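Pseudoperoxidase (Leishmania major, PDB 5VIA) binds heme b and, as a pseudoperoxidase, belongs to the heme peroxidase family although its own catalytic role remains uncertain. Local coordinates at residues D109-R112 with W113-D117; A82-T85 with E86-A89; A261-E264 with L265-Q269; V203-T206 with Q207-E211. All coordinates share one frame; numbering follows the deposited sequence.

Contact 1: D109-R112 with W113-D117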
loop_
_atom_site.group_PDB
_atom_site.type_symbol
_atom_site.label_atom_id
_atom_site.label_comp_id
_atom_site.label_asym_id
_atom_site.label_seq_id
_atom_site.Cartn_x
_atom_site.Cartn_y
_atom_site.Cartn_z
ATOM N N ASP A 109 -0.819 13.064 -13.174
ATOM C CA ASP A 109 -1.502 13.892 -14.173
ATOM C C ASP A 109 -3.005 14.032 -13.915
ATOM O O ASP A 109 -3.591 15.079 -14.192
ATOM C CB ASP A 109 -1.257 13.346 -15.581
ATOM C CG ASP A 109 -1.934 14.177 -16.655
ATOM O OD1 ASP A 109 -1.460 15.301 -16.935
ATOM O OD2 ASP A 109 -2.942 13.702 -17.221
ATOM N N GLN A 110 -3.618 12.984 -13.373
ATOM C CA GLN A 110 -5.055 12.973 -13.114
ATOM C C GLN A 110 -5.395 13.276 -11.661
ATOM O O GLN A 110 -6.565 13.232 -11.275
ATOM C CB GLN A 110 -5.649 11.612 -13.482
ATOM C CG GLN A 110 -5.768 11.340 -14.973
ATOM C CD GLN A 110 -6.255 9.927 -15.257
ATOM O OE1 GLN A 110 -6.702 9.210 -14.351
ATOM N NE2 GLN A 110 -6.161 9.514 -16.515
ATOM N N TRP A 111 -4.371 13.559 -10.854
ATOM C CA TRP A 111 -4.564 13.843 -9.431
ATOM C C TRP A 111 -5.562 14.979 -9.225
ATOM O O TRP A 111 -5.501 16.014 -9.900
ATOM C CB TRP A 111 -3.229 14.202 -8.766
ATOM C CG TRP A 111 -3.333 14.363 -7.275
ATOM C CD1 TRP A 111 -3.423 13.363 -6.344
ATOM C CD2 TRP A 111 -3.360 15.595 -6.545
ATOM N NE1 TRP A 111 -3.499 13.902 -5.079
ATOM C CE2 TRP A 111 -3.465 15.270 -5.177
ATOM C CE3 TRP A 111 -3.310 16.942 -6.918
ATOM C CZ2 TRP A 111 -3.516 16.247 -4.180
ATOM C CZ3 TRP A 111 -3.355 17.907 -5.928
ATOM C CH2 TRP A 111 -3.462 17.556 -4.575
ATOM N N ARG A 112 -6.497 14.764 -8.310
ATOM C CA ARG A 112 -7.458 15.789 -7.946
ATOM C C ARG A 112 -7.212 16.264 -6.525
ATOM O O ARG A 112 -6.579 15.569 -5.722
ATOM C CB ARG A 112 -8.886 15.257 -8.086
ATOM C CG ARG A 112 -9.328 15.088 -9.535
ATOM C CD ARG A 112 -10.644 14.347 -9.610
ATOM N NE ARG A 112 -11.102 14.229 -10.991
ATOM C CZ ARG A 112 -12.248 13.657 -11.352
ATOM N NH1 ARG A 112 -13.055 13.144 -10.436
ATOM N NH2 ARG A 112 -12.583 13.598 -12.630
ATOM N N TRP A 113 -7.720 17.451 -6.217
ATOM C CA TRP A 113 -7.449 18.072 -4.931
ATOM C C TRP A 113 -8.734 18.395 -4.179
ATOM O O TRP A 113 -9.833 18.244 -4.710
ATOM C CB TRP A 113 -6.581 19.328 -5.116
ATOM C CG TRP A 113 -7.234 20.461 -5.863
ATOM C CD1 TRP A 113 -7.427 20.557 -7.215
ATOM C CD2 TRP A 113 -7.738 21.681 -5.301
ATOM N NE1 TRP A 113 -8.041 21.751 -7.522
ATOM C CE2 TRP A 113 -8.239 22.458 -6.366
ATOM C CE3 TRP A 113 -7.814 22.189 -4.000
ATOM C CZ2 TRP A 113 -8.815 23.717 -6.167
ATOM C CZ3 TRP A 113 -8.387 23.443 -3.804
ATOM C CH2 TRP A 113 -8.881 24.190 -4.882
ATOM N N GLY A 114 -8.593 18.836 -2.935
ATOM C CA GLY A 114 -9.744 19.220 -2.143
ATOM C C GLY A 114 -10.190 18.163 -1.150
ATOM O O GLY A 114 -11.312 18.242 -0.635
ATOM N N ARG A 115 -9.338 17.169 -0.891
ATOM C CA ARG A 115 -9.635 16.174 0.142
ATOM C C ARG A 115 -9.829 16.894 1.469
ATOM O O ARG A 115 -8.932 17.611 1.924
ATOM C CB ARG A 115 -8.501 15.150 0.276
ATOM C CG ARG A 115 -8.416 14.141 -0.858
ATOM C CD ARG A 115 -7.090 13.358 -0.834
ATOM N NE ARG A 115 -6.985 12.537 -2.040
ATOM C CZ ARG A 115 -6.643 13.020 -3.234
ATOM N NH1 ARG A 115 -6.347 14.308 -3.372
ATOM N NH2 ARG A 115 -6.597 12.221 -4.290
ATOM N N ASN A 116 -11.011 16.731 2.061
ATOM C CA ASN A 116 -11.329 17.358 3.339
ATOM C C ASN A 116 -10.612 16.671 4.483
ATOM O O ASN A 116 -10.710 15.452 4.641
ATOM C CB ASN A 116 -12.840 17.299 3.611
ATOM C CG ASN A 116 -13.620 18.363 2.858
ATOM O OD1 ASN A 116 -14.475 18.051 2.026
ATOM N ND2 ASN A 116 -13.344 19.630 3.161
ATOM N N ASP A 117 -9.891 17.446 5.281
ATOM C CA ASP A 117 -9.412 16.940 6.553
ATOM C C ASP A 117 -10.637 16.884 7.445
ATOM O O ASP A 117 -10.888 17.796 8.241
ATOM C CB ASP A 117 -8.349 17.864 7.158
ATOM C CG ASP A 117 -7.031 17.798 6.413
ATOM O OD1 ASP A 117 -6.787 16.780 5.731
ATOM O OD2 ASP A 117 -6.240 18.765 6.518
HETATM O O HOH W 1 -6.655 12.064 -7.347
#

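Contact 2: A82-T85 with E86-A89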
loop_
_atom_site.group_PDB
_atom_site.type_symbol
_atom_site.label_atom_id
_atom_site.label_comp_id
_atom_site.label_asym_id
_atom_site.label_seq_id
_atom_site.Cartn_x
_atom_site.Cartn_y
_atom_site.Cartn_z
ATOM N N ALA A 82 -2.032 25.716 4.147
ATOM C CA ALA A 82 -3.129 26.012 3.208
ATOM C C ALA A 82 -3.523 24.843 2.309
ATOM O O ALA A 82 -4.560 24.893 1.646
ATOM C CB ALA A 82 -2.844 27.267 2.361
ATOM N N SER A 83 -2.697 23.803 2.265
ATOM C CA SER A 83 -3.124 22.546 1.671
ATOM C C SER A 83 -3.730 21.688 2.766
ATOM O O SER A 83 -3.340 21.796 3.925
ATOM C CB SER A 83 -1.945 21.810 1.041
ATOM O OG SER A 83 -2.333 20.503 0.656
ATOM N N SER A 84 -4.690 20.843 2.414
ATOM C CA SER A 84 -5.206 19.889 3.380
ATOM C C SER A 84 -4.160 18.799 3.584
ATOM O O SER A 84 -3.378 18.490 2.673
ATOM C CB SER A 84 -6.528 19.283 2.913
ATOM O OG SER A 84 -6.319 18.262 1.948
ATOM N N THR A 85 -4.135 18.232 4.785
ATOM C CA THR A 85 -3.195 17.165 5.122
ATOM C C THR A 85 -3.476 15.895 4.316
ATOM O O THR A 85 -2.559 15.152 3.963
ATOM C CB THR A 85 -3.216 16.891 6.643
ATOM O OG1 THR A 85 -2.581 17.983 7.318
ATOM C CG2 THR A 85 -2.462 15.631 6.982
ATOM N N GLU A 86 -4.746 15.657 3.999
ATOM C CA GLU A 86 -5.109 14.519 3.164
ATOM C C GLU A 86 -4.550 14.644 1.743
ATOM O O GLU A 86 -4.032 13.671 1.195
ATOM C CB GLU A 86 -6.634 14.330 3.131
ATOM C CG GLU A 86 -7.269 13.937 4.468
ATOM C CD GLU A 86 -6.951 12.515 4.909
ATOM O OE1 GLU A 86 -6.365 11.724 4.141
ATOM O OE2 GLU A 86 -7.293 12.180 6.056
ATOM N N ASP A 87 -4.656 15.831 1.148
ATOM C CA ASP A 87 -4.071 16.071 -0.172
ATOM C C ASP A 87 -2.557 15.834 -0.142
ATOM O O ASP A 87 -2.002 15.142 -1.006
ATOM C CB ASP A 87 -4.367 17.498 -0.649
ATOM C CG ASP A 87 -5.727 17.624 -1.310
ATOM O OD1 ASP A 87 -6.367 16.583 -1.548
ATOM O OD2 ASP A 87 -6.150 18.757 -1.610
ATOM N N VAL A 88 -1.899 16.404 0.860
ATOM C CA VAL A 88 -0.459 16.227 1.026
ATOM C C VAL A 88 -0.098 14.747 1.154
ATOM O O VAL A 88 0.865 14.280 0.550
ATOM C CB VAL A 88 0.063 16.982 2.261
ATOM C CG1 VAL A 88 1.476 16.537 2.586
ATOM C CG2 VAL A 88 0.022 18.490 2.027
ATOM N N ALA A 89 -0.883 14.008 1.929
ATOM C CA ALA A 89 -0.598 12.596 2.151
ATOM C C ALA A 89 -0.679 11.791 0.854
ATOM O O ALA A 89 0.160 10.920 0.605
ATOM C CB ALA A 89 -1.526 12.015 3.224
HETATM O O HOH W 2 -5.332 20.782 -0.202
#

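Contact 3: A261-E264 with L265-Q269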
loop_
_atom_site.group_PDB
_atom_site.type_symbol
_atom_site.label_atom_id
_atom_site.label_comp_id
_atom_site.label_asym_id
_atom_site.label_seq_id
_atom_site.Cartn_x
_atom_site.Cartn_y
_atom_site.Cartn_z
ATOM N N ALA A 261 3.439 -11.343 -17.256
ATOM C CA ALA A 261 3.923 -11.371 -18.629
ATOM C C ALA A 261 3.770 -10.031 -19.346
ATOM O O ALA A 261 4.471 -9.775 -20.332
ATOM C CB ALA A 261 3.199 -12.458 -19.413
ATOM N N ASP A 262 2.841 -9.199 -18.867
ATOM C CA ASP A 262 2.431 -7.985 -19.580
ATOM C C ASP A 262 2.547 -6.760 -18.672
ATOM O O ASP A 262 1.561 -6.316 -18.071
ATOM C CB ASP A 262 0.990 -8.134 -20.107
ATOM C CG ASP A 262 0.617 -7.064 -21.123
ATOM O OD1 ASP A 262 1.270 -5.997 -21.140
ATOM O OD2 ASP A 262 -0.334 -7.284 -21.907
ATOM N N GLU A 263 3.755 -6.212 -18.580
ATOM C CA GLU A 263 4.014 -5.085 -17.683
ATOM C C GLU A 263 3.230 -3.844 -18.093
ATOM O O GLU A 263 2.789 -3.071 -17.242
ATOM C CB GLU A 263 5.511 -4.761 -17.643
ATOM C CG GLU A 263 5.855 -3.722 -16.587
ATOM C CD GLU A 263 7.347 -3.610 -16.354
ATOM O OE1 GLU A 263 8.129 -3.972 -17.265
ATOM O OE2 GLU A 263 7.722 -3.155 -15.251
ATOM N N GLU A 264 3.049 -3.657 -19.396
ATOM C CA GLU A 264 2.322 -2.490 -19.886
ATOM C C GLU A 264 0.868 -2.497 -19.400
ATOM O O GLU A 264 0.347 -1.470 -18.936
ATOM C CB GLU A 264 2.379 -2.424 -21.415
ATOM C CG GLU A 264 1.587 -1.264 -22.006
ATOM C CD GLU A 264 1.598 -1.259 -23.526
ATOM O OE1 GLU A 264 2.280 -2.118 -24.133
ATOM O OE2 GLU A 264 0.918 -0.393 -24.116
ATOM N N LEU A 265 0.215 -3.652 -19.506
ATOM C CA LEU A 265 -1.165 -3.776 -19.041
ATOM C C LEU A 265 -1.213 -3.548 -17.540
ATOM O O LEU A 265 -2.082 -2.829 -17.047
ATOM C CB LEU A 265 -1.737 -5.151 -19.372
ATOM C CG LEU A 265 -3.119 -5.418 -18.767
ATOM C CD1 LEU A 265 -4.160 -4.436 -19.299
ATOM C CD2 LEU A 265 -3.546 -6.842 -19.047
ATOM N N TRP A 266 -0.267 -4.147 -16.815
ATOM C CA TRP A 266 -0.232 -3.964 -15.371
ATOM C C TRP A 266 -0.112 -2.489 -14.984
ATOM O O TRP A 266 -0.828 -2.028 -14.091
ATOM C CB TRP A 266 0.881 -4.776 -14.692
ATOM C CG TRP A 266 1.078 -4.287 -13.280
ATOM C CD1 TRP A 266 0.291 -4.558 -12.198
ATOM C CD2 TRP A 266 2.096 -3.383 -12.821
ATOM N NE1 TRP A 266 0.774 -3.897 -11.087
ATOM C CE2 TRP A 266 1.878 -3.169 -11.446
ATOM C CE3 TRP A 266 3.178 -2.749 -13.442
ATOM C CZ2 TRP A 266 2.694 -2.338 -10.683
ATOM C CZ3 TRP A 266 3.995 -1.932 -12.683
ATOM C CH2 TRP A 266 3.750 -1.734 -11.319
ATOM N N ARG A 267 0.782 -1.748 -15.642
ATOM C CA ARG A 267 0.960 -0.329 -15.307
ATOM C C ARG A 267 -0.335 0.477 -15.460
ATOM O O ARG A 267 -0.643 1.364 -14.650
ATOM C CB ARG A 267 2.061 0.306 -16.153
ATOM C CG ARG A 267 3.474 -0.103 -15.736
ATOM C CD ARG A 267 4.528 0.806 -16.359
ATOM N NE ARG A 267 4.557 0.721 -17.813
ATOM C CZ ARG A 267 5.477 0.051 -18.502
ATOM N NH1 ARG A 267 6.447 -0.591 -17.863
ATOM N NH2 ARG A 267 5.435 0.024 -19.829
ATOM N N GLU A 268 -1.095 0.165 -16.501
ATOM C CA GLU A 268 -2.357 0.859 -16.743
ATOM C C GLU A 268 -3.339 0.606 -15.607
ATOM O O GLU A 268 -3.921 1.543 -15.048
ATOM C CB GLU A 268 -2.966 0.385 -18.063
ATOM C CG GLU A 268 -4.334 0.966 -18.334
ATOM C CD GLU A 268 -5.008 0.315 -19.520
ATOM O OE1 GLU A 268 -5.139 0.990 -20.567
ATOM O OE2 GLU A 268 -5.409 -0.868 -19.401
ATOM N N GLN A 269 -3.513 -0.668 -15.265
ATOM C CA GLN A 269 -4.451 -1.071 -14.218
ATOM C C GLN A 269 -4.009 -0.574 -12.834
ATOM O O GLN A 269 -4.837 -0.202 -11.996
ATOM C CB GLN A 269 -4.604 -2.595 -14.239
ATOM C CG GLN A 269 -5.203 -3.105 -15.552
ATOM C CD GLN A 269 -6.626 -2.608 -15.744
ATOM O OE1 GLN A 269 -7.411 -2.593 -14.793
ATOM N NE2 GLN A 269 -6.967 -2.193 -16.971
HETATM O O HOH W 3 6.884 -0.415 -14.449
#

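Contact 4: V203-T206 with Q207-E211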
loop_
_atom_site.group_PDB
_atom_site.type_symbol
_atom_site.label_atom_id
_atom_site.label_comp_id
_atom_site.label_asym_id
_atom_site.label_seq_id
_atom_site.Cartn_x
_atom_site.Cartn_y
_atom_site.Cartn_z
ATOM N N VAL A 203 5.776 -16.792 13.751
ATOM C CA VAL A 203 6.372 -15.564 14.251
ATOM C C VAL A 203 6.425 -15.673 15.772
ATOM O O VAL A 203 5.389 -15.708 16.433
ATOM C CB VAL A 203 5.593 -14.312 13.787
ATOM C CG1 VAL A 203 6.252 -13.051 14.298
ATOM C CG2 VAL A 203 5.517 -14.274 12.269
ATOM N N ALA A 204 7.635 -15.755 16.317
ATOM C CA ALA A 204 7.828 -15.913 17.759
ATOM C C ALA A 204 7.728 -14.590 18.502
ATOM O O ALA A 204 8.080 -13.538 17.965
ATOM C CB ALA A 204 9.172 -16.559 18.045
ATOM N N ARG A 205 7.244 -14.654 19.739
ATOM C CA ARG A 205 7.283 -13.517 20.649
ATOM C C ARG A 205 8.734 -13.198 20.978
ATOM O O ARG A 205 9.470 -14.073 21.415
ATOM C CB ARG A 205 6.534 -13.855 21.940
ATOM C CG ARG A 205 6.542 -12.738 22.978
ATOM C CD ARG A 205 6.019 -11.439 22.384
ATOM N NE ARG A 205 4.580 -11.485 22.156
ATOM C CZ ARG A 205 3.923 -10.648 21.359
ATOM N NH1 ARG A 205 4.577 -9.703 20.692
ATOM N NH2 ARG A 205 2.608 -10.757 21.213
ATOM N N THR A 206 9.156 -11.955 20.746
ATOM C CA THR A 206 10.501 -11.508 21.140
ATOM C C THR A 206 10.417 -10.198 21.908
ATOM O O THR A 206 9.340 -9.603 22.031
ATOM C CB THR A 206 11.433 -11.247 19.928
ATOM O OG1 THR A 206 11.021 -10.041 19.266
ATOM C CG2 THR A 206 11.405 -12.413 18.939
ATOM N N GLN A 207 11.567 -9.736 22.388
ATOM C CA GLN A 207 11.651 -8.466 23.097
ATOM C C GLN A 207 11.470 -7.268 22.158
ATOM O O GLN A 207 11.321 -6.135 22.614
ATOM C CB GLN A 207 12.975 -8.365 23.872
ATOM C CG GLN A 207 14.072 -7.540 23.200
ATOM C CD GLN A 207 15.266 -7.296 24.117
ATOM O OE1 GLN A 207 15.775 -6.176 24.211
ATOM N NE2 GLN A 207 15.723 -8.349 24.790
ATOM N N TYR A 208 11.459 -7.524 20.852
ATOM C CA TYR A 208 11.402 -6.450 19.869
ATOM C C TYR A 208 10.042 -6.317 19.175
ATOM O O TYR A 208 9.800 -5.321 18.490
ATOM C CB TYR A 208 12.509 -6.623 18.821
ATOM C CG TYR A 208 13.874 -6.817 19.430
ATOM C CD1 TYR A 208 14.613 -5.734 19.883
ATOM C CD2 TYR A 208 14.418 -8.085 19.567
ATOM C CE1 TYR A 208 15.862 -5.907 20.455
ATOM C CE2 TYR A 208 15.666 -8.272 20.132
ATOM C CZ TYR A 208 16.385 -7.179 20.579
ATOM O OH TYR A 208 17.632 -7.355 21.154
ATOM N N ASN A 209 9.159 -7.308 19.332
ATOM C CA ASN A 209 7.847 -7.253 18.671
ATOM C C ASN A 209 6.654 -7.104 19.627
ATOM O O ASN A 209 5.524 -7.497 19.295
ATOM C CB ASN A 209 7.637 -8.440 17.704
ATOM C CG ASN A 209 7.625 -9.800 18.414
ATOM O OD1 ASN A 209 7.460 -9.883 19.632
ATOM N ND2 ASN A 209 7.783 -10.874 17.636
ATOM N N LYS A 210 6.899 -6.504 20.787
ATOM C CA LYS A 210 5.869 -6.344 21.813
ATOM C C LYS A 210 4.688 -5.483 21.374
ATOM O O LYS A 210 3.616 -5.595 21.957
ATOM C CB LYS A 210 6.470 -5.752 23.090
ATOM C CG LYS A 210 7.484 -6.639 23.782
ATOM C CD LYS A 210 8.358 -5.831 24.733
ATOM C CE LYS A 210 8.353 -6.415 26.127
ATOM N NZ LYS A 210 7.018 -6.248 26.770
ATOM N N GLU A 211 4.879 -4.626 20.370
ATOM C CA GLU A 211 3.796 -3.768 19.879
ATOM C C GLU A 211 2.750 -4.568 19.108
ATOM O O GLU A 211 1.633 -4.090 18.868
ATOM C CB GLU A 211 4.338 -2.667 18.963
ATOM C CG GLU A 211 5.010 -1.491 19.658
ATOM C CD GLU A 211 5.108 -0.286 18.734
ATOM O OE1 GLU A 211 4.164 -0.071 17.928
ATOM O OE2 GLU A 211 6.121 0.443 18.813
#

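Contact 1: D109-R112 with W113-D117
Arg-115 runs extended from CG to NE, and a chi4 of 78° turns its guanidinium so that NH1 gives a 2.7 Å hydrogen bond to the carbonyl O of Arg-112. The bond is bent (148° at the hydrogen), its donor tilted from the carbonyl plane and its acceptor somewhat out of the guanidinium plane. A water lying in the guanidinium plane accepts from Arg-115 NH2 at 3.1 Å and from Arg-112 N at 2.9 Å, bridging the two. The indole of Trp-111 lies nearly parallel to this group, the two planes 13° apart. Its NE1 comes within 3.3 Å of Arg-115 NH1, but both are donors, and NE1 bonds instead to Ser-90 on helix 85-99. The six-membered end of the same ring meets Trp-113, with CZ3 3.6 Å from Trp-113 CB and the CA of Trp-113 over one face. Farther out, Trp-113 forms a cation-pi contact with Arg-286, whose strand pairs with 112-113. Ile-278 O takes Arg-115 NE, and Asp-87 forms a salt bridge to NH1. An arginine suits this buried spot because its five N-H groups can tie several parts of the chain together; with a carboxylate beside it, its charge is probably well compensated.

Contact 2: A82-T85 with E86-A89
Ser-84 stands at the N-cap of helix 85-99 and reaches forward to Asp-87. Its CB lies 4.2 Å from Glu-86 N, and from there a chi1 of 79° sets OG between the backbone N and the carbonyl carbon, leaning over the first turn. There OG accepts the N-H of Asp-87 at 3.1 Å in a fairly straight bond (162°), and it also touches Asp-87 CB at 3.3 Å. Its own proton goes to the carbonyl O of Arg-115, so a small hydroxyl both caps the helix and holds a neighbouring loop.

A true capping box would have the Asp-87 carboxylate take the N-H of Ser-84 directly. Here a water stands between them, accepting from Ser-84 N at 2.7 Å and donating to Asp-87 OD2 at 2.6 Å, an oxygen that also receives the N-H of Gly-114.

The carbonyl O of Ser-84 opens the helical bonding by accepting Val-88 N at 3.1 Å. Ser-83 OG donates to that same oxygen from the opposite face of its plane, while lying 3.4 Å from Val-88 CG2. Thr-85 carries the pattern on, its O accepting Ala-89 N at 2.9 Å. The carboxylate of Asp-117 takes the N-H groups of Thr-85 and Glu-86, so its negative charge probably interacts favourably with the helix N-terminus.

Beyond this turn, Val-88 packs on Leu-76 and Ala-89 on Met-73 of helix 67-79, and Glu-86 and Ala-89 lie against Leu-44 of helix 33-49.

Contact 3: A261-E264 with L265-Q269
Asp-262 caps helix 263-279 by offering OD1 to the N-H of Leu-265, a hydrogen bond of 3.0 Å and 165°. With CG anti to its own N (chi1 -166°), the carboxylate swings over the first turn, and the N-H meets OD1 from well above the carboxylate plane. Backbone bonds then take over: Trp-266 N donates to Asp-262 O, and Arg-267 N to Glu-263 O at 2.9 Å. A longer bond of 3.3 Å joins Glu-268 N to Glu-264 O.

Asp-262 is the junction between two helices: it is the first residue to leave helical angles after 250-261 and the N-cap of 263-279. An aspartate fits such a place because its short carboxylate can replace the missing carbonyls of a preceding turn, and the acidic residues that follow it probably interact favourably with the positive helix end.

The ionic contact pairs Glu-263, extended beyond CG, with Arg-267, whose bent chain it crosses obliquely. Arg-267 NH1 comes nearer to the methylene CG of Glu-263 (3.4 Å) than to its carboxylate, with which it forms a long salt bridge, OE1 to NH1 at 3.8 Å, the carboxylate and guanidinium planes 40° apart. A water gives to Glu-263 OE2 at 3.0 Å and makes only a weak bond with Arg-267 NH1.

Van der Waals and aromatic contacts complete the turn. Leu-265 CB rests 3.5 Å from Asp-262 CG, the two side chains at about a right angle, and Leu-265 also touches Tyr-259. Trp-266 is buried, meets Tyr-259 edge-to-face, and gives its NE1 to Ala-154 O; its side chain is about 10 Å from that of the heme ligand His-159.

Contact 4: V203-T206 with Q207-E211
Asn-209 turns its amide back toward the preceding loop segment 203-206 and binds it at both ends. ND2 donates to Ala-204 O at 2.7 Å, with the acceptor in the plane of the amide, and also reaches Gly-170 O. OD1 accepts from Thr-206 N at 2.9 Å in a nearly straight bond (171°) and from Arg-205 NH1 at 3.1 Å. These two donors approach OD1 from opposite faces of the amide, neither of them along a lone pair, so one oxygen is gripped from both sides. A chi1 of 63° brings the amide back over the turn, and asparagine suits this buried position because its short side chain can donate and accept at once. The Arg-205 chain, bent at chi2 and chi3, sets its guanidinium perpendicular to that amide and sends NH2 to Val-212 O. Thr-206 closes the tight part as an ST turn: its OG1 accepts Tyr-208 N at 3.0 Å and, weakly, Asn-209 N.

The far side of the turn is looser. Gln-207 and Tyr-208 are exposed; Gln-207 lays CG over the centre of the Tyr-208 ring, 3.4 Å above its plane, and Tyr-208 also touches Glu-166. Lys-210 meets the turn through its aliphatic part, CG lying 3.9 Å from Thr-206 O. Their polar ends suit an exposed turn.

The whole turn belongs to the loop joining strand 199-200 to its antiparallel partner 219-224. Val-203 touches Leu-171 of another loop, its side chain about 6 Å from that of the heme-binding Ser-169.

Along the chain the order is contact 2, contact 1, contact 4, contact 3. Contacts 2 and 1 form one neighbourhood, their centres about 9 Å apart, where the loop after helix 105-109 folds against the start of helix 85-99. Contact 3, about 25 Å between centres from contact 1, opens helix 263-279, whose far end touches contact 1 through Glu-279. Contact 4 stands alone in a loop of the three-stranded sheet, on the opposite side of the chain's centre from contacts 1 and 3 and 35 to 39 Å, centre to centre, from the other three. Two of the four are helix starts and two are loop segments, all well away from the centre of a mainly helical, heme-binding fold.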